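Side-chain contact in DNA-binding protein HU (Thermus thermophilus HB8, PDB 5EKA), which binds and wraps DNA as a histone-like homodimer, stabilizing it against denaturation under extreme conditions: residues D31-L34 with A35-E39. Numbering follows the deposited sequence.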
# COMPACT_ATOMS: atom_id res chain seq x y z
N ASP A 31 8.97 -2.96 -7.20
CA ASP A 31 10.01 -2.28 -6.43
C ASP A 31 9.99 -0.78 -6.73
O ASP A 31 10.10 0.04 -5.83
CB ASP A 31 11.39 -2.87 -6.73
CG ASP A 31 11.57 -4.25 -6.11
OD1 ASP A 31 10.78 -4.61 -5.21
OD2 ASP A 31 12.54 -4.94 -6.51
N ALA A 32 9.81 -0.43 -8.00
CA ALA A 32 9.72 0.99 -8.38
C ALA A 32 8.49 1.65 -7.77
O ALA A 32 8.55 2.78 -7.34
CB ALA A 32 9.71 1.17 -9.90
N LEU A 33 7.36 0.95 -7.78
CA LEU A 33 6.13 1.50 -7.23
C LEU A 33 6.29 1.84 -5.76
O LEU A 33 5.98 2.97 -5.34
CB LEU A 33 4.97 0.51 -7.44
CG LEU A 33 3.64 0.91 -6.82
CD1 LEU A 33 3.06 2.17 -7.49
CD2 LEU A 33 2.63 -0.24 -6.77
N LEU A 34 6.82 0.89 -4.98
CA LEU A 34 7.04 1.16 -3.57
C LEU A 34 8.05 2.26 -3.34
O LEU A 34 7.89 3.05 -2.40
CB LEU A 34 7.37 -0.13 -2.84
CG LEU A 34 6.24 -1.16 -2.93
CD1 LEU A 34 6.72 -2.43 -2.25
CD2 LEU A 34 4.93 -0.65 -2.34
N ALA A 35 9.10 2.33 -4.14
CA ALA A 35 10.08 3.42 -4.03
C ALA A 35 9.43 4.79 -4.28
O ALA A 35 9.70 5.75 -3.57
CB ALA A 35 11.23 3.20 -4.97
N LYS A 36 8.52 4.85 -5.25
CA LYS A 36 7.88 6.12 -5.60
C LYS A 36 6.84 6.51 -4.56
O LYS A 36 6.68 7.73 -4.27
CB LYS A 36 7.26 6.03 -7.02
CG LYS A 36 8.28 5.93 -8.15
CD LYS A 36 9.14 7.18 -8.29
CE LYS A 36 10.24 7.01 -9.30
NZ LYS A 36 11.06 8.25 -9.30
N VAL A 37 6.20 5.53 -3.93
CA VAL A 37 5.27 5.86 -2.84
C VAL A 37 6.11 6.45 -1.71
O VAL A 37 5.75 7.49 -1.20
CB VAL A 37 4.39 4.67 -2.42
CG1 VAL A 37 3.59 4.97 -1.14
CG2 VAL A 37 3.49 4.28 -3.60
N GLU A 38 7.19 5.77 -1.33
CA GLU A 38 8.10 6.33 -0.34
C GLU A 38 8.57 7.75 -0.60
O GLU A 38 8.59 8.57 0.32
CB GLU A 38 9.33 5.40 -0.18
CG GLU A 38 10.27 5.72 0.93
CD GLU A 38 11.29 4.61 1.11
OE1 GLU A 38 12.28 4.58 0.35
OE2 GLU A 38 11.08 3.76 2.00
N GLU A 39 9.03 8.00 -1.81
CA GLU A 39 9.54 9.30 -2.20
C GLU A 39 8.45 10.34 -2.02
O GLU A 39 8.68 11.42 -1.48
CB GLU A 39 9.95 9.22 -3.66
CG GLU A 39 10.56 10.48 -4.20
CD GLU A 39 10.79 10.37 -5.71
OE1 GLU A 39 11.32 9.32 -6.16
OE2 GLU A 39 10.40 11.32 -6.43
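Ala35 N donates to Asp31 O at 3.0 Å, the first of four successive i to i+4 bonds that join 31-34 to 35-39 within the long second helix, 23-42, of the HU fold, part of its helical dimerization body. The carboxylate of Asp31 turns away from this bond, back along the helix, to a salt bridge with Lys27. One residue on, Ala32 O takes Lys36 N at 2.9 Å, and the aliphatic start of the lysine lies against the same oxygen, CG 3.3 Å from Ala32 O. A bend at chi2 (-65°) then leads the Lys36 chain onward to Glu39, where NZ makes a salt bridge to OE1, 3.3 Å away, with a weak hydrogen bond. Leu33 O takes Val37 N at 2.9 Å. These two residues, one turn apart, are buried on the dimer-facing side: Leu33 packs on Leu33 of the second subunit and Val37 on Leu11 of that subunit. Within the helix their methyls only graze, Leu33 CD1 lying 4.4 Å from Val37 CG2. Leu34 O receives Glu38 N at 3.0 Å in a nearly straight bond (N-H...O 175°), and the backbone sets Glu38 CB 3.5 Å from Leu34 O.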